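Local coordinates for protein of unknown function with cystatin-like fold (Xanthomonas campestris pv. campestris, PDB 3G8Z), which is of unknown function but has the cystatin-like fold of SnoaL-like polyketide cyclases, so it may bind or process a small molecule in a related pocket, at residues Ala26-Thr31 and Gly42-Pro47; Pro47-His52 and Ala67-Met72; Asn81-Ile86 and Asp143-Arg148. One frame throughout, in Å; residues are numbered along the deposited sequence.

Interaction 1 (Ala26-Thr31 and Gly42-Pro47)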
loop_
_atom_site.group_PDB
_atom_site.type_symbol
_atom_site.label_atom_id
_atom_site.label_comp_id
_atom_site.label_asym_id
_atom_site.label_seq_id
_atom_site.Cartn_x
_atom_site.Cartn_y
_atom_site.Cartn_z
ATOM N N ALA A 26 12.050 -7.380 0.579
ATOM C CA ALA A 26 10.717 -7.585 0.023
ATOM C C ALA A 26 10.778 -8.476 -1.212
ATOM O O ALA A 26 9.901 -9.336 -1.418
ATOM C CB ALA A 26 10.065 -6.246 -0.307
ATOM N N LYS A 27 11.802 -8.278 -2.040
ATOM C CA LYS A 27 11.961 -9.085 -3.251
ATOM C C LYS A 27 12.259 -10.524 -2.887
ATOM O O LYS A 27 11.793 -11.442 -3.553
ATOM C CB LYS A 27 13.070 -8.518 -4.143
ATOM C CG LYS A 27 12.626 -7.245 -4.854
ATOM C CD LYS A 27 13.709 -6.670 -5.755
ATOM C CE LYS A 27 13.165 -5.548 -6.613
ATOM N NZ LYS A 27 14.308 -4.826 -7.268
ATOM N N SER A 28 13.037 -10.722 -1.829
ATOM C CA SER A 28 13.374 -12.078 -1.386
ATOM C C SER A 28 12.121 -12.793 -0.903
ATOM O O SER A 28 11.912 -13.985 -1.170
ATOM C CB SER A 28 14.438 -12.016 -0.276
ATOM O OG SER A 28 14.626 -13.285 0.309
ATOM N N TYR A 29 11.292 -12.044 -0.181
ATOM C CA TYR A 29 10.020 -12.528 0.329
ATOM C C TYR A 29 9.082 -12.973 -0.802
ATOM O O TYR A 29 8.525 -14.081 -0.756
ATOM C CB TYR A 29 9.367 -11.425 1.189
ATOM C CG TYR A 29 7.934 -11.718 1.592
ATOM C CD1 TYR A 29 7.661 -12.542 2.676
ATOM C CD2 TYR A 29 6.869 -11.179 0.887
ATOM C CE1 TYR A 29 6.363 -12.817 3.050
ATOM C CE2 TYR A 29 5.565 -11.451 1.248
ATOM C CZ TYR A 29 5.331 -12.271 2.339
ATOM O OH TYR A 29 4.043 -12.567 2.707
ATOM N N ILE A 30 8.892 -12.106 -1.801
ATOM C CA ILE A 30 8.041 -12.428 -2.945
ATOM C C ILE A 30 8.604 -13.595 -3.758
ATOM O O ILE A 30 7.869 -14.510 -4.117
ATOM C CB ILE A 30 7.817 -11.213 -3.863
ATOM C CG1 ILE A 30 7.079 -10.094 -3.108
ATOM C CG2 ILE A 30 7.035 -11.618 -5.135
ATOM C CD1 ILE A 30 5.616 -10.414 -2.774
ATOM N N THR A 31 9.898 -13.600 -4.033
ATOM C CA THR A 31 10.479 -14.723 -4.754
ATOM C C THR A 31 10.234 -16.044 -4.004
ATOM O O THR A 31 9.939 -17.084 -4.609
ATOM C CB THR A 31 11.962 -14.505 -4.951
ATOM O OG1 THR A 31 12.137 -13.372 -5.802
ATOM C CG2 THR A 31 12.646 -15.744 -5.547
ATOM N N GLY A 42 10.454 -18.872 6.418
ATOM C CA GLY A 42 10.544 -19.167 7.849
ATOM C C GLY A 42 11.645 -18.408 8.540
ATOM O O GLY A 42 11.668 -18.310 9.766
ATOM N N SER A 43 12.571 -17.882 7.747
ATOM C CA SER A 43 13.750 -17.216 8.258
ATOM C C SER A 43 13.658 -15.709 8.164
ATOM O O SER A 43 14.130 -15.015 9.049
ATOM C CB SER A 43 14.983 -17.641 7.463
ATOM O OG SER A 43 15.011 -19.044 7.262
ATOM N N ILE A 44 13.096 -15.193 7.075
ATOM C CA ILE A 44 13.073 -13.747 6.881
ATOM C C ILE A 44 11.815 -13.090 7.453
ATOM O O ILE A 44 11.762 -11.871 7.540
ATOM C CB ILE A 44 13.227 -13.323 5.404
ATOM C CG1 ILE A 44 12.029 -13.765 4.585
ATOM C CG2 ILE A 44 14.534 -13.853 4.805
ATOM C CD1 ILE A 44 11.976 -13.077 3.245
ATOM N N ILE A 45 10.815 -13.883 7.832
ATOM C CA ILE A 45 9.651 -13.337 8.525
ATOM C C ILE A 45 9.928 -13.394 10.032
ATOM O O ILE A 45 10.319 -14.444 10.552
ATOM C CB ILE A 45 8.366 -14.112 8.252
ATOM C CG1 ILE A 45 7.993 -14.085 6.767
ATOM C CG2 ILE A 45 7.215 -13.523 9.116
ATOM C CD1 ILE A 45 6.850 -15.045 6.405
ATOM N N SER A 46 9.715 -12.283 10.728
ATOM C CA SER A 46 9.934 -12.238 12.170
ATOM C C SER A 46 9.129 -13.318 12.864
ATOM O O SER A 46 7.967 -13.538 12.512
ATOM C CB SER A 46 9.530 -10.872 12.732
ATOM O OG SER A 46 9.553 -10.878 14.148
ATOM N N PRO A 47 9.726 -13.976 13.881
ATOM C CA PRO A 47 8.968 -14.874 14.735
ATOM C C PRO A 47 7.777 -14.194 15.401
ATOM O O PRO A 47 6.784 -14.855 15.713
ATOM C CB PRO A 47 9.989 -15.291 15.796
ATOM C CG PRO A 47 11.286 -15.054 15.180
ATOM C CD PRO A 47 11.135 -13.892 14.300
#
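In the cystatin-like α+β fold of SnoaL-like proteins an N-terminal helix packs against a curved sheet, and here Tyr29 of that helix (22-35) meets Ile44 and Ile45, where helix 38-44 runs out into strand 45-46. The contact illustrates how the end of a second short helix and the residue after it can meet the first helix through one terminal methyl each. Ile44 CD1 lies close to the helix backbone, 3.6 Å from Tyr29 CA, and also touches Tyr29 CB at 3.7 Å. Its CG1 branch stands between the backbone N and the carbonyl carbon (chi1 66°), and the extended chain beyond it carries CD1 across to the tyrosine; Ile44 was modelled in two conformers, and this reach belongs to one of them. The same methyl also comes within 4.0 Å of Ser28 OG. Ile45 is the first residue beyond helical geometry. Although its side chain leaves the backbone at an angle to the helix, its end comes in close to the Tyr29 ring. Around these groups, Ile129 and Leu122 of the sheet also pack on Tyr29, whose hydroxyl hydrogen-bonds a glycerol that is probably from the crystallisation liquor but may mark a pocket. Ile45 CD1 stands 4.1 Å from Tyr29 CE1, at the ring edge and near the ring plane.

Interaction 2 (Pro47-His52 and Ala67-Met72)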
loop_
_atom_site.group_PDB
_atom_site.type_symbol
_atom_site.label_atom_id
_atom_site.label_comp_id
_atom_site.label_asym_id
_atom_site.label_seq_id
_atom_site.Cartn_x
_atom_site.Cartn_y
_atom_site.Cartn_z
ATOM N N PRO A 47 9.726 -13.976 13.881
ATOM C CA PRO A 47 8.968 -14.874 14.735
ATOM C C PRO A 47 7.777 -14.194 15.401
ATOM O O PRO A 47 6.784 -14.855 15.713
ATOM C CB PRO A 47 9.989 -15.291 15.796
ATOM C CG PRO A 47 11.286 -15.054 15.180
ATOM C CD PRO A 47 11.135 -13.892 14.300
ATOM N N ASP A 48 7.880 -12.884 15.606
ATOM C CA ASP A 48 6.807 -12.115 16.219
ATOM C C ASP A 48 5.977 -11.335 15.200
ATOM O O ASP A 48 5.361 -10.331 15.541
ATOM C CB ASP A 48 7.402 -11.136 17.227
ATOM C CG ASP A 48 8.174 -11.834 18.325
ATOM O OD1 ASP A 48 7.902 -13.029 18.597
ATOM O OD2 ASP A 48 9.041 -11.173 18.939
ATOM N N VAL A 49 5.951 -11.809 13.960
ATOM C CA VAL A 49 5.284 -11.095 12.866
ATOM C C VAL A 49 3.809 -10.812 13.180
ATOM O O VAL A 49 3.082 -11.673 13.695
ATOM C CB VAL A 49 5.367 -11.886 11.520
ATOM C CG1 VAL A 49 4.637 -13.219 11.636
ATOM C CG2 VAL A 49 4.804 -11.053 10.316
ATOM N N ILE A 50 3.377 -9.592 12.893
ATOM C CA ILE A 50 1.964 -9.231 12.964
ATOM C C ILE A 50 1.406 -9.261 11.551
ATOM O O ILE A 50 1.862 -8.541 10.687
ATOM C CB ILE A 50 1.756 -7.816 13.526
ATOM C CG1 ILE A 50 2.370 -7.686 14.925
ATOM C CG2 ILE A 50 0.267 -7.489 13.562
ATOM C CD1 ILE A 50 2.549 -6.228 15.382
ATOM N N TRP A 51 0.429 -10.123 11.317
ATOM C CA TRP A 51 -0.058 -10.378 9.961
ATOM C C TRP A 51 -1.540 -10.005 9.839
ATOM O O TRP A 51 -2.390 -10.628 10.488
ATOM C CB TRP A 51 0.141 -11.861 9.670
ATOM C CG TRP A 51 -0.210 -12.283 8.308
ATOM C CD1 TRP A 51 -1.461 -12.399 7.784
ATOM C CD2 TRP A 51 0.698 -12.672 7.278
ATOM N NE1 TRP A 51 -1.393 -12.827 6.477
ATOM C CE2 TRP A 51 -0.075 -13.005 6.145
ATOM C CE3 TRP A 51 2.086 -12.785 7.205
ATOM C CZ2 TRP A 51 0.503 -13.456 4.957
ATOM C CZ3 TRP A 51 2.650 -13.234 6.021
ATOM C CH2 TRP A 51 1.865 -13.555 4.918
ATOM N N HIS A 52 -1.847 -8.976 9.049
ATOM C CA HIS A 52 -3.237 -8.509 8.887
ATOM C C HIS A 52 -3.839 -9.023 7.573
ATOM O O HIS A 52 -3.444 -8.599 6.482
ATOM C CB HIS A 52 -3.336 -6.980 8.890
ATOM C CG HIS A 52 -2.618 -6.310 10.021
ATOM N ND1 HIS A 52 -3.157 -6.200 11.282
ATOM C CD2 HIS A 52 -1.440 -5.649 10.058
ATOM C CE1 HIS A 52 -2.320 -5.535 12.062
ATOM N NE2 HIS A 52 -1.281 -5.160 11.333
ATOM N N ALA A 67 4.243 -18.908 15.045
ATOM C CA ALA A 67 3.601 -20.107 15.593
ATOM C C ALA A 67 2.198 -20.240 15.044
ATOM O O ALA A 67 1.701 -21.350 14.867
ATOM C CB ALA A 67 3.583 -20.088 17.131
ATOM N N VAL A 68 1.578 -19.099 14.751
ATOM C CA VAL A 68 0.223 -19.037 14.206
ATOM C C VAL A 68 0.244 -18.852 12.694
ATOM O O VAL A 68 -0.470 -19.546 11.949
ATOM C CB VAL A 68 -0.565 -17.851 14.836
ATOM C CG1 VAL A 68 -1.808 -17.519 14.018
ATOM C CG2 VAL A 68 -0.904 -18.167 16.318
ATOM N N VAL A 69 1.060 -17.910 12.241
ATOM C CA VAL A 69 1.120 -17.601 10.821
ATOM C C VAL A 69 1.642 -18.759 9.971
ATOM O O VAL A 69 1.123 -18.988 8.891
ATOM C CB VAL A 69 1.965 -16.342 10.528
ATOM C CG1 VAL A 69 2.215 -16.192 9.013
ATOM C CG2 VAL A 69 1.276 -15.107 11.069
ATOM N N GLY A 70 2.665 -19.474 10.425
ATOM C CA GLY A 70 3.194 -20.583 9.630
ATOM C C GLY A 70 2.119 -21.624 9.329
ATOM O O GLY A 70 1.835 -21.937 8.176
ATOM N N PRO A 71 1.492 -22.159 10.363
ATOM C CA PRO A 71 0.403 -23.104 10.152
ATOM C C PRO A 71 -0.755 -22.551 9.323
ATOM O O PRO A 71 -1.360 -23.295 8.552
ATOM C CB PRO A 71 -0.034 -23.440 11.589
ATOM C CG PRO A 71 1.154 -23.176 12.394
ATOM C CD PRO A 71 1.787 -21.990 11.796
HETATM N N MSE A 72 -1.046 -21.268 9.459
HETATM C CA MSE A 72 -2.104 -20.666 8.677
HETATM C C MSE A 72 -1.765 -20.630 7.186
HETATM O O MSE A 72 -2.648 -20.833 6.351
HETATM C CB MSE A 72 -2.365 -19.252 9.171
HETATM C CG MSE A 72 -3.530 -18.587 8.504
HETATM SE SE MSE A 72 -3.498 -16.752 9.020
HETATM C CE MSE A 72 -1.913 -16.069 7.974
HETATM O O HOH W 1 5.719 -17.452 17.276
#
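Val69 and Met72 of helix 66-79 press on Val49 and Trp51 of strand 49-53, a buried helix-on-sheet contact in the cystatin-like fold that includes a Met-aromatic pair. The axes of the two short segments come within 9.2 Å at a crossing angle of 49°. The contact is a worked case of a branched and a flexible side chain sharing one indole: Val69 CG1 and Met72 CE lie over the same face of the Trp51 ring, both offset toward its rim. Val69 divides its two methyls: CG2 touches Trp51 CB at 3.7 Å and also Val49 CG1 at 3.9 Å, while CG1 reaches CE3 on the benzene half of the indole. The valine meets both strand side chains at about a right angle. Met72, a selenomethionine in the crystal, comes instead to the pyrrole half. Extended through its first two torsions and bent at the third (chi3 72°), it lays CE over the face of the five-membered ring, 3.8 Å from the centroid, as a CH-pi contact; the selenium stands farther back and oblique. Two conformers of Met72 were deposited, so this describes one of them.

In the next shell, Gln53 OE1 accepts a hydrogen bond from Trp51 NE1, which helps fix the rotation of the indole. Leu73, Val132 and Leu134 also pack on Trp51, and His63 of the neighbouring strand touches Met72. At the Pro47 corner and the first turn of helix 66-79, one water donates to Pro47 O at 3.2 Å and accepts from Ala67 N at 3.0 Å.

Interaction 3 (Asn81-Ile86 and Asp143-Arg148)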
loop_
_atom_site.group_PDB
_atom_site.type_symbol
_atom_site.label_atom_id
_atom_site.label_comp_id
_atom_site.label_asym_id
_atom_site.label_seq_id
_atom_site.Cartn_x
_atom_site.Cartn_y
_atom_site.Cartn_z
ATOM N N ASN A 81 -5.548 -25.887 -2.704
ATOM C CA ASN A 81 -4.960 -26.967 -3.492
ATOM C C ASN A 81 -3.650 -26.525 -4.076
ATOM O O ASN A 81 -3.339 -26.860 -5.215
ATOM C CB ASN A 81 -5.910 -27.423 -4.619
ATOM C CG ASN A 81 -5.399 -28.635 -5.373
ATOM O OD1 ASN A 81 -4.743 -29.495 -4.806
ATOM N ND2 ASN A 81 -5.714 -28.716 -6.686
ATOM N N GLY A 82 -2.882 -25.770 -3.273
ATOM C CA GLY A 82 -1.590 -25.250 -3.680
ATOM C C GLY A 82 -1.610 -24.250 -4.815
ATOM O O GLY A 82 -0.551 -23.935 -5.389
ATOM N N THR A 83 -2.782 -23.738 -5.165
ATOM C CA THR A 83 -2.890 -22.890 -6.357
ATOM C C THR A 83 -2.828 -21.394 -6.061
ATOM O O THR A 83 -2.644 -20.593 -6.980
ATOM C CB THR A 83 -4.209 -23.151 -7.130
ATOM O OG1 THR A 83 -5.327 -22.674 -6.352
ATOM C CG2 THR A 83 -4.355 -24.638 -7.443
ATOM N N PHE A 84 -3.005 -20.987 -4.808
ATOM C CA PHE A 84 -2.907 -19.563 -4.521
ATOM C C PHE A 84 -1.514 -19.062 -4.825
ATOM O O PHE A 84 -0.527 -19.628 -4.355
ATOM C CB PHE A 84 -3.270 -19.215 -3.094
ATOM C CG PHE A 84 -3.165 -17.753 -2.818
ATOM C CD1 PHE A 84 -4.179 -16.900 -3.201
ATOM C CD2 PHE A 84 -2.035 -17.230 -2.249
ATOM C CE1 PHE A 84 -4.084 -15.542 -2.980
ATOM C CE2 PHE A 84 -1.939 -15.850 -2.029
ATOM C CZ PHE A 84 -2.968 -15.025 -2.410
ATOM N N ALA A 85 -1.436 -18.010 -5.634
ATOM C CA ALA A 85 -0.156 -17.525 -6.124
ATOM C C ALA A 85 -0.129 -16.023 -6.350
ATOM O O ALA A 85 -1.133 -15.398 -6.703
ATOM C CB ALA A 85 0.205 -18.233 -7.396
ATOM N N ILE A 86 1.047 -15.455 -6.118
ATOM C CA ILE A 86 1.355 -14.132 -6.612
ATOM C C ILE A 86 1.830 -14.351 -8.035
ATOM O O ILE A 86 2.987 -14.730 -8.276
ATOM C CB ILE A 86 2.413 -13.439 -5.749
ATOM C CG1 ILE A 86 1.904 -13.318 -4.309
ATOM C CG2 ILE A 86 2.732 -12.069 -6.316
ATOM C CD1 ILE A 86 2.880 -12.655 -3.329
ATOM N N ASP A 143 -12.830 -13.604 -0.534
ATOM C CA ASP A 143 -13.558 -14.193 0.576
ATOM C C ASP A 143 -14.153 -15.548 0.181
ATOM O O ASP A 143 -14.109 -16.502 0.953
ATOM C CB ASP A 143 -14.703 -13.300 1.016
ATOM C CG ASP A 143 -14.269 -12.101 1.827
ATOM O OD1 ASP A 143 -13.100 -11.988 2.219
ATOM O OD2 ASP A 143 -15.146 -11.248 2.077
ATOM N N ALA A 144 -14.727 -15.616 -1.013
ATOM C CA ALA A 144 -15.343 -16.857 -1.492
ATOM C C ALA A 144 -14.263 -17.914 -1.748
ATOM O O ALA A 144 -14.457 -19.101 -1.465
ATOM C CB ALA A 144 -16.156 -16.607 -2.746
ATOM N N PHE A 145 -13.129 -17.474 -2.285
ATOM C CA PHE A 145 -12.014 -18.361 -2.573
ATOM C C PHE A 145 -11.576 -19.117 -1.308
ATOM O O PHE A 145 -11.412 -20.354 -1.306
ATOM C CB PHE A 145 -10.866 -17.529 -3.150
ATOM C CG PHE A 145 -9.614 -18.308 -3.471
ATOM C CD1 PHE A 145 -9.502 -19.018 -4.656
ATOM C CD2 PHE A 145 -8.510 -18.269 -2.622
ATOM C CE1 PHE A 145 -8.350 -19.701 -4.965
ATOM C CE2 PHE A 145 -7.362 -18.964 -2.927
ATOM C CZ PHE A 145 -7.285 -19.692 -4.111
ATOM N N TRP A 146 -11.358 -18.384 -0.234
ATOM C CA TRP A 146 -10.827 -18.987 0.974
ATOM C C TRP A 146 -11.901 -19.742 1.703
ATOM O O TRP A 146 -11.653 -20.780 2.302
ATOM C CB TRP A 146 -10.189 -17.926 1.874
ATOM C CG TRP A 146 -8.908 -17.341 1.308
ATOM C CD1 TRP A 146 -8.648 -16.025 1.057
ATOM C CD2 TRP A 146 -7.709 -18.047 0.972
ATOM N NE1 TRP A 146 -7.393 -15.878 0.566
ATOM C CE2 TRP A 146 -6.785 -17.101 0.519
ATOM C CE3 TRP A 146 -7.336 -19.390 0.985
ATOM C CZ2 TRP A 146 -5.527 -17.448 0.080
ATOM C CZ3 TRP A 146 -6.069 -19.720 0.555
ATOM C CH2 TRP A 146 -5.187 -18.759 0.117
ATOM N N GLY A 147 -13.102 -19.196 1.671
ATOM C CA GLY A 147 -14.237 -19.835 2.256
ATOM C C GLY A 147 -14.318 -19.690 3.746
ATOM O O GLY A 147 -13.500 -19.046 4.402
ATOM N N ARG A 148 -15.363 -20.308 4.264
ATOM C CA ARG A 148 -15.567 -20.445 5.684
ATOM C C ARG A 148 -15.176 -21.852 6.068
ATOM O O ARG A 148 -14.862 -22.073 7.235
ATOM C CB ARG A 148 -17.042 -20.241 6.006
ATOM C CG ARG A 148 -17.593 -18.923 5.557
ATOM C CD ARG A 148 -17.101 -17.824 6.466
ATOM N NE ARG A 148 -18.183 -16.930 6.856
ATOM C CZ ARG A 148 -19.176 -17.252 7.684
ATOM N NH1 ARG A 148 -19.254 -18.461 8.231
ATOM N NH2 ARG A 148 -20.104 -16.359 7.964
ATOM O OXT ARG A 148 -15.216 -22.796 5.241
#
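Phe84, just ahead of strand 85-95, packs against the neighbouring rings of Phe145 and Trp146 of the C-terminal helix 139-146, an aromatic cluster that ties this last helix of the cystatin-like fold to the sheet. Three rings, none parallel to another, make the point that aromatic groups can interlock without stacking. Phe84 and the six-membered ring of Trp146 have centroids 5.0 Å apart and planes at 47°, so the pair is oblique. Trp146 sets CZ2 above one face of Phe84, displaced toward the rim and 3.6 Å from its CD1, while Trp146 CH2 lies 3.7 Å from Phe84 CG. The same CD1 of Phe84 meets Phe145 CE2 at 3.8 Å.

The two helix residues reach Phe84 by different torsions. Phe145 has CG anti to its backbone N (chi1 179°), whereas Trp146 turns CG anti to the carbonyl carbon (chi1 -69°); their rings therefore come together although the residues are adjacent, with Phe145 CD2 over the centre of the indole. Farther out, Phe105 joins from the sheet and Leu114 packs on Phe84 and Phe145, while Trp146 NE1 hydrogen-bonds Glu142 OE2. Thr83 also touches Phe145: its OG1, hydrogen-bonded to Ser80 O and Gln108 N, lies at the ring edge, 4.2 Å from Phe145 CZ.

Along the chain the three contacts follow in series. Interactions 1 and 2 share Pro47, at the corner between strands 45-46 and 49-53; their centres lie 12 Å apart and they touch through Tyr29 OH and Trp51 CH2, 3.3 Å from each other. Interaction 3, about 21 Å from interaction 1 between centres and on the opposite side of the chain's centre, still meets it where Ile30 CD1 packs on Ile86 CD1. Interaction 1 joins helix 22-35 to the end of helix 38-44, while interactions 2 and 3, which do not touch, set helices 66-79 and 139-146 against strand 49-53 and the start of strand 85-95 of one mixed sheet. Each of Tyr29, Trp51 and Phe84 lies near a bound glycerol, probably from the crystallisation liquor, which may mark a pocket.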